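Local coordinates for protein ADP-ribosylglycohydrolase (Thermus thermophilus, PDB 2CWC) that belongs to the ADP-ribosylglycohydrolase family and folds as a compact, mainly helical single chain without beta strands, at residues Gly13-Leu18 with Glu284-Leu289; Asp75-Met80 with Gly116-Gly121; Asn128-Arg133 with Arg156-Ala161; Met132-Leu137 with Ser149-Ala154. One frame throughout, in Å; residues are numbered along the deposited sequence.

Contact 1 of 4, residues Gly13-Leu18 with Glu284-Leu289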
loop_
_atom_site.group_PDB
_atom_site.type_symbol
_atom_site.label_atom_id
_atom_site.label_comp_id
_atom_site.label_asym_id
_atom_site.label_seq_id
_atom_site.Cartn_x
_atom_site.Cartn_y
_atom_site.Cartn_z
ATOM N N GLY A 13 -10.676 -5.348 5.036
ATOM C CA GLY A 13 -9.441 -6.109 5.037
ATOM C C GLY A 13 -8.305 -5.410 4.315
ATOM O O GLY A 13 -7.168 -5.413 4.782
ATOM N N ALA A 14 -8.608 -4.814 3.169
ATOM C CA ALA A 14 -7.586 -4.116 2.395
ATOM C C ALA A 14 -7.052 -2.909 3.157
ATOM O O ALA A 14 -5.847 -2.654 3.162
ATOM C CB ALA A 14 -8.161 -3.672 1.050
ATOM N N PHE A 15 -7.954 -2.171 3.797
ATOM C CA PHE A 15 -7.589 -0.971 4.544
ATOM C C PHE A 15 -6.813 -1.298 5.818
ATOM O O PHE A 15 -5.719 -0.776 6.032
ATOM C CB PHE A 15 -8.851 -0.174 4.897
ATOM C CG PHE A 15 -8.595 1.279 5.203
ATOM C CD1 PHE A 15 -8.781 2.252 4.225
ATOM C CD2 PHE A 15 -8.170 1.675 6.465
ATOM C CE1 PHE A 15 -8.547 3.600 4.501
ATOM C CE2 PHE A 15 -7.932 3.020 6.753
ATOM C CZ PHE A 15 -8.120 3.984 5.769
ATOM N N LEU A 16 -7.373 -2.152 6.671
ATOM C CA LEU A 16 -6.678 -2.505 7.905
ATOM C C LEU A 16 -5.432 -3.334 7.623
ATOM O O LEU A 16 -4.448 -3.254 8.363
ATOM C CB LEU A 16 -7.609 -3.254 8.865
ATOM C CG LEU A 16 -8.465 -2.337 9.752
ATOM C CD1 LEU A 16 -9.505 -1.614 8.910
ATOM C CD2 LEU A 16 -9.139 -3.155 10.832
ATOM N N GLY A 17 -5.470 -4.118 6.547
ATOM C CA GLY A 17 -4.324 -4.936 6.189
ATOM C C GLY A 17 -3.110 -4.065 5.918
ATOM O O GLY A 17 -1.980 -4.433 6.247
ATOM N N LEU A 18 -3.351 -2.907 5.311
ATOM C CA LEU A 18 -2.289 -1.953 5.001
ATOM C C LEU A 18 -1.573 -1.540 6.289
ATOM O O LEU A 18 -0.341 -1.572 6.376
ATOM C CB LEU A 18 -2.902 -0.724 4.316
ATOM C CG LEU A 18 -2.041 0.423 3.785
ATOM C CD1 LEU A 18 -2.920 1.320 2.932
ATOM C CD2 LEU A 18 -1.417 1.220 4.930
ATOM N N GLU A 284 -10.428 0.995 15.199
ATOM C CA GLU A 284 -11.808 1.436 15.004
ATOM C C GLU A 284 -11.952 2.612 14.050
ATOM O O GLU A 284 -12.887 2.655 13.247
ATOM C CB GLU A 284 -12.452 1.803 16.344
ATOM C CG GLU A 284 -12.651 0.640 17.312
ATOM C CD GLU A 284 -11.348 0.081 17.851
ATOM O OE1 GLU A 284 -10.352 0.836 17.916
ATOM O OE2 GLU A 284 -11.326 -1.112 18.228
ATOM N N GLU A 285 -11.037 3.571 14.139
ATOM C CA GLU A 285 -11.092 4.729 13.260
ATOM C C GLU A 285 -10.909 4.293 11.808
ATOM O O GLU A 285 -11.578 4.807 10.906
ATOM C CB GLU A 285 -10.020 5.751 13.656
ATOM C CG GLU A 285 -10.317 6.478 14.968
ATOM C CD GLU A 285 -9.890 5.710 16.215
ATOM O OE1 GLU A 285 -9.686 4.480 16.149
ATOM O OE2 GLU A 285 -9.767 6.351 17.283
ATOM N N MET A 286 -10.013 3.336 11.582
ATOM C CA MET A 286 -9.779 2.846 10.230
ATOM C C MET A 286 -10.963 2.040 9.706
ATOM O O MET A 286 -11.302 2.120 8.525
ATOM C CB MET A 286 -8.500 2.007 10.178
ATOM C CG MET A 286 -7.250 2.839 10.354
ATOM S SD MET A 286 -5.745 1.892 10.048
ATOM C CE MET A 286 -5.349 1.352 11.693
ATOM N N GLU A 287 -11.599 1.267 10.580
ATOM C CA GLU A 287 -12.755 0.477 10.165
ATOM C C GLU A 287 -13.866 1.407 9.692
ATOM O O GLU A 287 -14.535 1.138 8.693
ATOM C CB GLU A 287 -13.259 -0.381 11.325
ATOM C CG GLU A 287 -12.319 -1.509 11.707
ATOM C CD GLU A 287 -12.795 -2.266 12.930
ATOM O OE1 GLU A 287 -12.819 -1.669 14.028
ATOM O OE2 GLU A 287 -13.150 -3.454 12.793
ATOM N N ALA A 288 -14.059 2.504 10.416
ATOM C CA ALA A 288 -15.085 3.481 10.061
ATOM C C ALA A 288 -14.764 4.108 8.707
ATOM O O ALA A 288 -15.637 4.236 7.848
ATOM C CB ALA A 288 -15.173 4.555 11.135
ATOM N N LEU A 289 -13.503 4.488 8.516
ATOM C CA LEU A 289 -13.075 5.094 7.261
ATOM C C LEU A 289 -13.275 4.142 6.088
ATOM O O LEU A 289 -13.793 4.536 5.038
ATOM C CB LEU A 289 -11.597 5.497 7.332
ATOM C CG LEU A 289 -11.219 6.767 8.097
ATOM C CD1 LEU A 289 -9.700 6.870 8.216
ATOM C CD2 LEU A 289 -11.779 7.980 7.373
#
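Phe15 and Met286 make the tight part of this contact. Their helices, 6-26 and 283-297, run nearly antiparallel, with 147° between the N-to-C directions of the two short segments. The axes are 9.3 Å apart at their closest. Phe15 has CG anti to the backbone N (chi1 -159°), which carries the ring across to the other helix. Its CE2 lies 3.6 Å from Met286 CB. Met286 CG sits in the ring plane, at the edge, and is 3.7 Å from Phe15 CE2. Met286 SD follows along the same rim, 5.3 Å from the Phe15 ring centroid and 76° off the ring normal. The methionine chain then bends at its last torsion. Leu16 CD1 comes to the same Met286 CB, at 4.0 Å, so that carbon is met by both Phe15 and Leu16. All three residues are buried.

The solvent side is formed by Leu289 and Glu287, both partly exposed. The approach of Phe15 CZ to Leu289 CD1 is longer, at 4.1 Å. The other methyl of Leu16, CD2, still lies close, 3.7 Å from Glu287 CG. The glutamate chain runs on, extended, beyond that methylene. No hydrogen bond joins the two segments; the contact is made by carbon atoms and the methionine sulfur.

Leu63 of helix 57-72 touches both Phe15 and Met286, while Pro136 and Leu139 of helix 134-141 also pack on Phe15. The pair therefore belongs to the interior of an all-alpha fold, where a near-antiparallel helix pair is joined through an edge-on Met-aromatic contact.

Contact 2 of 4, residues Asp75-Met80 with Gly116-Gly121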
loop_
_atom_site.group_PDB
_atom_site.type_symbol
_atom_site.label_atom_id
_atom_site.label_comp_id
_atom_site.label_asym_id
_atom_site.label_seq_id
_atom_site.Cartn_x
_atom_site.Cartn_y
_atom_site.Cartn_z
ATOM N N ASP A 75 -9.142 15.117 -5.078
ATOM C CA ASP A 75 -8.589 16.465 -5.086
ATOM C C ASP A 75 -7.125 16.437 -4.643
ATOM O O ASP A 75 -6.823 16.563 -3.457
ATOM C CB ASP A 75 -9.420 17.336 -4.140
ATOM C CG ASP A 75 -9.013 18.795 -4.162
ATOM O OD1 ASP A 75 -9.716 19.605 -3.521
ATOM O OD2 ASP A 75 -8.000 19.137 -4.806
ATOM N N PRO A 76 -6.198 16.269 -5.601
ATOM C CA PRO A 76 -4.757 16.220 -5.324
ATOM C C PRO A 76 -4.239 17.422 -4.545
ATOM O O PRO A 76 -3.312 17.301 -3.750
ATOM C CB PRO A 76 -4.145 16.125 -6.716
ATOM C CG PRO A 76 -5.167 15.321 -7.459
ATOM C CD PRO A 76 -6.465 15.974 -7.020
ATOM N N LYS A 77 -4.834 18.586 -4.779
ATOM C CA LYS A 77 -4.415 19.788 -4.075
ATOM C C LYS A 77 -4.736 19.633 -2.589
ATOM O O LYS A 77 -3.910 19.939 -1.729
ATOM C CB LYS A 77 -5.133 21.005 -4.659
ATOM C CG LYS A 77 -4.551 22.342 -4.249
ATOM C CD LYS A 77 -4.933 23.417 -5.264
ATOM C CE LYS A 77 -4.435 23.041 -6.659
ATOM N NZ LYS A 77 -4.757 24.056 -7.707
ATOM N N ASP A 78 -5.930 19.135 -2.285
ATOM C CA ASP A 78 -6.314 18.943 -0.892
ATOM C C ASP A 78 -5.476 17.845 -0.247
ATOM O O ASP A 78 -5.139 17.924 0.932
ATOM C CB ASP A 78 -7.795 18.585 -0.777
ATOM C CG ASP A 78 -8.233 18.406 0.667
ATOM O OD1 ASP A 78 -8.500 17.256 1.073
ATOM O OD2 ASP A 78 -8.300 19.415 1.399
ATOM N N GLN A 79 -5.148 16.819 -1.024
ATOM C CA GLN A 79 -4.332 15.720 -0.525
ATOM C C GLN A 79 -2.989 16.252 -0.056
ATOM O O GLN A 79 -2.513 15.906 1.024
ATOM C CB GLN A 79 -4.111 14.680 -1.622
ATOM C CG GLN A 79 -5.349 13.884 -1.970
ATOM C CD GLN A 79 -5.194 13.119 -3.266
ATOM O OE1 GLN A 79 -4.077 12.797 -3.677
ATOM N NE2 GLN A 79 -6.313 12.813 -3.912
ATOM N N MET A 80 -2.381 17.104 -0.876
ATOM C CA MET A 80 -1.092 17.681 -0.533
ATOM C C MET A 80 -1.203 18.671 0.620
ATOM O O MET A 80 -0.285 18.775 1.434
ATOM C CB MET A 80 -0.469 18.338 -1.766
ATOM C CG MET A 80 -0.001 17.328 -2.810
ATOM S SD MET A 80 1.378 16.276 -2.245
ATOM C CE MET A 80 2.783 17.310 -2.706
ATOM N N GLY A 116 2.766 25.563 -5.455
ATOM C CA GLY A 116 1.334 25.363 -5.567
ATOM C C GLY A 116 0.982 24.205 -6.491
ATOM O O GLY A 116 -0.187 23.880 -6.660
ATOM N N ASP A 117 1.990 23.578 -7.092
ATOM C CA ASP A 117 1.766 22.442 -7.993
ATOM C C ASP A 117 1.528 21.165 -7.180
ATOM O O ASP A 117 2.448 20.655 -6.539
ATOM C CB ASP A 117 2.988 22.256 -8.895
ATOM C CG ASP A 117 2.822 21.116 -9.887
ATOM O OD1 ASP A 117 1.741 20.487 -9.918
ATOM O OD2 ASP A 117 3.783 20.853 -10.642
ATOM N N PRO A 118 0.294 20.630 -7.199
ATOM C CA PRO A 118 -0.017 19.410 -6.444
ATOM C C PRO A 118 0.749 18.169 -6.892
ATOM O O PRO A 118 1.049 17.292 -6.083
ATOM C CB PRO A 118 -1.523 19.260 -6.640
ATOM C CG PRO A 118 -1.737 19.834 -7.999
ATOM C CD PRO A 118 -0.882 21.080 -7.966
ATOM N N TYR A 119 1.051 18.092 -8.183
ATOM C CA TYR A 119 1.784 16.954 -8.728
ATOM C C TYR A 119 3.263 17.295 -8.626
ATOM O O TYR A 119 3.957 17.464 -9.628
ATOM C CB TYR A 119 1.355 16.730 -10.179
ATOM C CG TYR A 119 -0.129 16.459 -10.309
ATOM C CD1 TYR A 119 -0.704 15.342 -9.706
ATOM C CD2 TYR A 119 -0.961 17.326 -11.014
ATOM C CE1 TYR A 119 -2.073 15.094 -9.799
ATOM C CE2 TYR A 119 -2.334 17.087 -11.117
ATOM C CZ TYR A 119 -2.879 15.968 -10.505
ATOM O OH TYR A 119 -4.227 15.719 -10.604
ATOM N N ALA A 120 3.729 17.378 -7.383
ATOM C CA ALA A 120 5.098 17.762 -7.070
ATOM C C ALA A 120 6.153 16.670 -7.095
ATOM O O ALA A 120 7.279 16.893 -6.652
ATOM C CB ALA A 120 5.118 18.462 -5.720
ATOM N N GLY A 121 5.803 15.493 -7.600
ATOM C CA GLY A 121 6.781 14.422 -7.664
ATOM C C GLY A 121 7.708 14.654 -8.841
ATOM O O GLY A 121 7.301 15.240 -9.844
HETATM O O HOH W 1 -2.129 25.584 -6.349
#
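Gly116 O accepts a 2.6 Å hydrogen bond from a water, and the same water accepts a weak one from Lys77 NZ at 3.3 Å. This bridge lies on the exposed side of the contact. Further in, Pro118 packs against the first turn of helix 76-88. The rings of Pro118 and Pro76 meet with 4.1 Å between Pro118 CB and Pro76 CB.

The helix start is capped and the loop is turned. Asp75 is the N-cap of helix 76-88, and its OD2 accepts weak bonds from Lys77 N and Asp78 N. Asp117 forms an Asx turn: its OD1 takes Tyr119 N at 3.0 Å, from above the carboxylate plane. Tyr119 is the centre of an inverse gamma turn. The Asx and inverse gamma turns both lie in the loop that follows helix 105-115, where it passes the start of helix 76-88.

The phenol end of Tyr119 comes obliquely to Pro76, with OH 3.3 Å from Pro76 CG. The polar partner of that hydroxyl is Arg153 NE, on helix 147-156. Met80 is bent at chi2 (-66°) and chi3 (-88°). This curls it round the Pro118 carbonyl, with Met80 CG 3.4 Å from Pro118 O. Its CE ends 4.0 Å from Ala120 CB.

Contact 3 of 4, residues Asn128-Arg133 with Arg156-Ala161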
loop_
_atom_site.group_PDB
_atom_site.type_symbol
_atom_site.label_atom_id
_atom_site.label_comp_id
_atom_site.label_asym_id
_atom_site.label_seq_id
_atom_site.Cartn_x
_atom_site.Cartn_y
_atom_site.Cartn_z
ATOM N N ASN A 128 8.859 3.433 -3.469
ATOM C CA ASN A 128 7.591 2.737 -3.265
ATOM C C ASN A 128 6.513 3.508 -2.501
ATOM O O ASN A 128 5.443 2.967 -2.220
ATOM C CB ASN A 128 7.856 1.415 -2.540
ATOM C CG ASN A 128 8.566 1.615 -1.213
ATOM O OD1 ASN A 128 8.415 2.654 -0.569
ATOM N ND2 ASN A 128 9.333 0.614 -0.789
ATOM N N GLY A 129 6.787 4.764 -2.172
ATOM C CA GLY A 129 5.830 5.568 -1.431
ATOM C C GLY A 129 4.392 5.562 -1.928
ATOM O O GLY A 129 3.462 5.439 -1.128
ATOM N N PRO A 130 4.165 5.696 -3.244
ATOM C CA PRO A 130 2.798 5.703 -3.772
ATOM C C PRO A 130 2.018 4.418 -3.519
ATOM O O PRO A 130 0.792 4.442 -3.432
ATOM C CB PRO A 130 2.999 5.940 -5.267
ATOM C CG PRO A 130 4.288 6.682 -5.333
ATOM C CD PRO A 130 5.138 5.971 -4.314
ATOM N N LEU A 131 2.728 3.300 -3.415
ATOM C CA LEU A 131 2.083 2.007 -3.202
ATOM C C LEU A 131 1.492 1.891 -1.807
ATOM O O LEU A 131 0.615 1.062 -1.564
ATOM C CB LEU A 131 3.088 0.873 -3.426
ATOM C CG LEU A 131 3.862 0.897 -4.749
ATOM C CD1 LEU A 131 4.746 -0.332 -4.827
ATOM C CD2 LEU A 131 2.895 0.939 -5.922
ATOM N N MET A 132 1.977 2.733 -0.902
ATOM C CA MET A 132 1.531 2.754 0.486
ATOM C C MET A 132 0.130 3.309 0.695
ATOM O O MET A 132 -0.462 3.114 1.756
ATOM C CB MET A 132 2.504 3.588 1.322
ATOM C CG MET A 132 3.760 2.856 1.699
ATOM S SD MET A 132 3.384 1.654 2.976
ATOM C CE MET A 132 4.658 1.993 4.167
ATOM N N ARG A 133 -0.402 4.000 -0.304
ATOM C CA ARG A 133 -1.722 4.601 -0.163
ATOM C C ARG A 133 -2.708 4.289 -1.286
ATOM O O ARG A 133 -3.523 5.133 -1.673
ATOM C CB ARG A 133 -1.551 6.114 0.005
ATOM C CG ARG A 133 -0.480 6.699 -0.896
ATOM C CD ARG A 133 -0.334 8.203 -0.725
ATOM N NE ARG A 133 0.148 8.800 -1.966
ATOM C CZ ARG A 133 1.417 9.087 -2.238
ATOM N NH1 ARG A 133 1.725 9.616 -3.412
ATOM N NH2 ARG A 133 2.371 8.875 -1.338
ATOM N N ARG A 156 1.587 10.727 -8.574
ATOM C CA ARG A 156 2.329 11.903 -9.036
ATOM C C ARG A 156 2.469 13.042 -8.028
ATOM O O ARG A 156 3.305 13.933 -8.205
ATOM C CB ARG A 156 1.699 12.440 -10.323
ATOM C CG ARG A 156 1.922 11.552 -11.542
ATOM C CD ARG A 156 1.217 12.125 -12.761
ATOM N NE ARG A 156 1.603 13.518 -12.977
ATOM C CZ ARG A 156 0.766 14.472 -13.367
ATOM N NH1 ARG A 156 -0.507 14.185 -13.587
ATOM N NH2 ARG A 156 1.200 15.718 -13.519
ATOM N N THR A 157 1.655 13.029 -6.979
ATOM C CA THR A 157 1.743 14.074 -5.971
ATOM C C THR A 157 3.100 14.022 -5.269
ATOM O O THR A 157 3.631 15.054 -4.859
ATOM C CB THR A 157 0.625 13.936 -4.907
ATOM O OG1 THR A 157 0.651 12.616 -4.346
ATOM C CG2 THR A 157 -0.739 14.197 -5.528
ATOM N N THR A 158 3.674 12.827 -5.157
ATOM C CA THR A 158 4.957 12.679 -4.482
ATOM C C THR A 158 6.060 11.967 -5.263
ATOM O O THR A 158 7.241 12.133 -4.946
ATOM C CB THR A 158 4.782 11.948 -3.137
ATOM O OG1 THR A 158 4.239 10.640 -3.368
ATOM C CG2 THR A 158 3.837 12.730 -2.228
ATOM N N HIS A 159 5.685 11.178 -6.270
ATOM C CA HIS A 159 6.657 10.429 -7.071
ATOM C C HIS A 159 6.377 10.580 -8.560
ATOM O O HIS A 159 5.239 10.418 -8.999
ATOM C CB HIS A 159 6.617 8.943 -6.697
ATOM C CG HIS A 159 7.052 8.660 -5.293
ATOM N ND1 HIS A 159 6.367 9.124 -4.191
ATOM C CD2 HIS A 159 8.117 7.975 -4.812
ATOM C CE1 HIS A 159 6.992 8.741 -3.092
ATOM N NE2 HIS A 159 8.058 8.042 -3.441
ATOM N N GLY A 160 7.417 10.860 -9.343
ATOM C CA GLY A 160 7.215 11.055 -10.769
ATOM C C GLY A 160 7.847 10.082 -11.751
ATOM O O GLY A 160 7.613 10.194 -12.957
ATOM N N ALA A 161 8.633 9.129 -11.258
ATOM C CA ALA A 161 9.294 8.160 -12.130
ATOM C C ALA A 161 8.314 7.204 -12.808
ATOM O O ALA A 161 7.370 6.718 -12.184
ATOM C CB ALA A 161 10.322 7.360 -11.333
HETATM O O HOH W 2 9.382 6.247 -1.447
#
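Pro130 and His159 are the closest residues in backbone terms, with 6.9 Å between their CA atoms; the first lies in the 3-10 segment 129-132 and the second in an irregular loop. The 3-10 turn leads into helix 134-141 of this all-alpha fold. The main side-chain interaction is a CH-pi contact. Pro130 CD sits over the centre of one face of the His159 ring, 3.4 Å from its centroid and 8° off the ring normal. Pro130 CG covers the same ring nearer its attachment, 3.4 Å from His159 CG.

Thr158 OG1 is the polar centre. Arg133 NH1 donates to it at 2.7 Å, with an N-H...O angle of 155° and the oxygen close to the guanidinium plane. Arg133 NH2 adds a weak bond to the same atom. His159 ND1 also meets Thr158 OG1 at 2.7 Å, and either could be the donor. A chi1 of 61° on Thr158 sets OG1 between the backbone N and the carbonyl carbon, where it reaches both partners. The hydroxyl lies in the plane of the His159 ring, at its edge. The imidazole is thus held by a bond at its rim and by the proline over its face.

The second segment links helices 147-156 and 162-179. A water also bridges the segments, 3.0 Å from His159 NE2 and accepting from Gly129 N at 3.1 Å.

Contact 4 of 4, residues Met132-Leu137 with Ser149-Ala154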
loop_
_atom_site.group_PDB
_atom_site.type_symbol
_atom_site.label_atom_id
_atom_site.label_comp_id
_atom_site.label_asym_id
_atom_site.label_seq_id
_atom_site.Cartn_x
_atom_site.Cartn_y
_atom_site.Cartn_z
ATOM N N MET A 132 1.977 2.733 -0.902
ATOM C CA MET A 132 1.531 2.754 0.486
ATOM C C MET A 132 0.130 3.309 0.695
ATOM O O MET A 132 -0.462 3.114 1.756
ATOM C CB MET A 132 2.504 3.588 1.322
ATOM C CG MET A 132 3.760 2.856 1.699
ATOM S SD MET A 132 3.384 1.654 2.976
ATOM C CE MET A 132 4.658 1.993 4.167
ATOM N N ARG A 133 -0.402 4.000 -0.304
ATOM C CA ARG A 133 -1.722 4.601 -0.163
ATOM C C ARG A 133 -2.708 4.289 -1.286
ATOM O O ARG A 133 -3.523 5.133 -1.673
ATOM C CB ARG A 133 -1.551 6.114 0.005
ATOM C CG ARG A 133 -0.480 6.699 -0.896
ATOM C CD ARG A 133 -0.334 8.203 -0.725
ATOM N NE ARG A 133 0.148 8.800 -1.966
ATOM C CZ ARG A 133 1.417 9.087 -2.238
ATOM N NH1 ARG A 133 1.725 9.616 -3.412
ATOM N NH2 ARG A 133 2.371 8.875 -1.338
ATOM N N LEU A 134 -2.644 3.071 -1.805
ATOM C CA LEU A 134 -3.551 2.663 -2.866
ATOM C C LEU A 134 -4.942 2.345 -2.327
ATOM O O LEU A 134 -5.940 2.876 -2.813
ATOM C CB LEU A 134 -3.012 1.426 -3.597
ATOM C CG LEU A 134 -2.317 1.604 -4.953
ATOM C CD1 LEU A 134 -3.291 2.202 -5.959
ATOM C CD2 LEU A 134 -1.089 2.490 -4.786
ATOM N N ALA A 135 -5.002 1.489 -1.311
ATOM C CA ALA A 135 -6.276 1.055 -0.743
ATOM C C ALA A 135 -7.371 2.113 -0.609
ATOM O O ALA A 135 -8.486 1.910 -1.094
ATOM C CB ALA A 135 -6.044 0.365 0.604
ATOM N N PRO A 136 -7.079 3.251 0.043
ATOM C CA PRO A 136 -8.113 4.282 0.193
ATOM C C PRO A 136 -8.746 4.680 -1.136
ATOM O O PRO A 136 -9.970 4.765 -1.263
ATOM C CB PRO A 136 -7.352 5.445 0.830
ATOM C CG PRO A 136 -6.291 4.754 1.629
ATOM C CD PRO A 136 -5.824 3.662 0.696
ATOM N N LEU A 137 -7.898 4.918 -2.126
ATOM C CA LEU A 137 -8.365 5.326 -3.442
ATOM C C LEU A 137 -9.221 4.269 -4.129
ATOM O O LEU A 137 -10.288 4.580 -4.666
ATOM C CB LEU A 137 -7.171 5.672 -4.332
ATOM C CG LEU A 137 -7.523 6.071 -5.768
ATOM C CD1 LEU A 137 -8.358 7.341 -5.761
ATOM C CD2 LEU A 137 -6.246 6.279 -6.566
ATOM N N SER A 149 -6.065 5.880 -14.045
ATOM C CA SER A 149 -5.612 7.245 -14.278
ATOM C C SER A 149 -5.589 8.017 -12.961
ATOM O O SER A 149 -4.680 8.808 -12.709
ATOM C CB SER A 149 -6.541 7.958 -15.263
ATOM O OG SER A 149 -6.158 9.316 -15.411
ATOM N N LEU A 150 -6.600 7.793 -12.128
ATOM C CA LEU A 150 -6.679 8.463 -10.834
ATOM C C LEU A 150 -5.521 7.999 -9.961
ATOM O O LEU A 150 -4.912 8.794 -9.243
ATOM C CB LEU A 150 -8.012 8.142 -10.151
ATOM C CG LEU A 150 -9.251 8.641 -10.900
ATOM C CD1 LEU A 150 -10.518 8.180 -10.191
ATOM C CD2 LEU A 150 -9.204 10.157 -10.981
ATOM N N ALA A 151 -5.215 6.708 -10.036
ATOM C CA ALA A 151 -4.123 6.142 -9.251
ATOM C C ALA A 151 -2.801 6.786 -9.659
ATOM O O ALA A 151 -1.958 7.088 -8.808
ATOM C CB ALA A 151 -4.062 4.629 -9.454
ATOM N N ARG A 152 -2.623 6.996 -10.961
ATOM C CA ARG A 152 -1.403 7.613 -11.465
ATOM C C ARG A 152 -1.286 9.042 -10.953
ATOM O O ARG A 152 -0.215 9.468 -10.529
ATOM C CB ARG A 152 -1.382 7.609 -12.997
ATOM C CG ARG A 152 -0.272 8.468 -13.601
ATOM C CD ARG A 152 -0.261 8.365 -15.114
ATOM N NE ARG A 152 0.190 7.049 -15.547
ATOM C CZ ARG A 152 1.424 6.775 -15.963
ATOM N NH1 ARG A 152 1.738 5.540 -16.328
ATOM N NH2 ARG A 152 2.334 7.735 -16.035
ATOM N N ARG A 153 -2.388 9.782 -10.994
ATOM C CA ARG A 153 -2.382 11.158 -10.513
ATOM C C ARG A 153 -2.062 11.207 -9.018
ATOM O O ARG A 153 -1.288 12.057 -8.570
ATOM C CB ARG A 153 -3.735 11.815 -10.806
ATOM C CG ARG A 153 -3.944 12.098 -12.288
ATOM C CD ARG A 153 -5.392 12.456 -12.589
ATOM N NE ARG A 153 -5.829 13.652 -11.874
ATOM C CZ ARG A 153 -7.100 14.016 -11.747
ATOM N NH1 ARG A 153 -7.416 15.121 -11.081
ATOM N NH2 ARG A 153 -8.059 13.268 -12.274
ATOM N N ALA A 154 -2.646 10.292 -8.251
ATOM C CA ALA A 154 -2.394 10.251 -6.812
ATOM C C ALA A 154 -0.917 9.958 -6.539
ATOM O O ALA A 154 -0.334 10.490 -5.593
ATOM C CB ALA A 154 -3.286 9.196 -6.149
#
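Leu137 swings its side chain trans to its own nitrogen at chi1 (178°), and a chi2 of 63° then turns CD2 onto helix 147-156 at Ala151. The fit there is tight: Leu137 CD2 lies 3.4 Å from Ala151 CA, closer than usual for two carbons. The same methyl is 4.2 Å from Ala154 CB and 4.4 Å from Leu150 CB. It therefore sits among three side chains on one side of the helix. Two of these residues are alanines, which probably allows the close approach to the helix backbone. Leu134 makes a lighter contact, with its CD1 4.3 Å from Ala151 CB. Phe74 packs on both Leu137 and Leu150.

One hydrogen bond crosses the contact. Arg133 NH1 donates to Ala154 O at 3.1 Å; the bond is nearly straight, with an N-H...O angle of 170°. The oxygen lies in the guanidinium plane, while the donor is tilted out of the carbonyl plane. Ala154 O also accepts from Thr157 OG1. The same NH1 also bonds to Thr158 OG1.

Ala154 O belongs to the last turn of helix 147-156. The carbonyl end of a helix would probably favour a nearby cation, so this bond may help to accommodate the buried guanidinium.

From the N terminus, helix 6-26 opens contact 1, which closes only near the C terminus, at helix 283-297. The other three contacts are nested inside that long loop. Contact 2 comes first and ties helix 76-88 to the loop after helix 105-115. It closes before contacts 3 and 4 open. These two start from overlapping segments that share Met132 and Arg133. Contact 4 closes first, on helix 147-156, and contact 3 closes just beyond that helix. Contact 2 touches both: Tyr119 meets Arg153, and Gly121 N probably bonds to Arg156 O. Contact 1 joins the group through Phe15, which packs on Pro136, and Leu18, which packs on Met132 and Ala135.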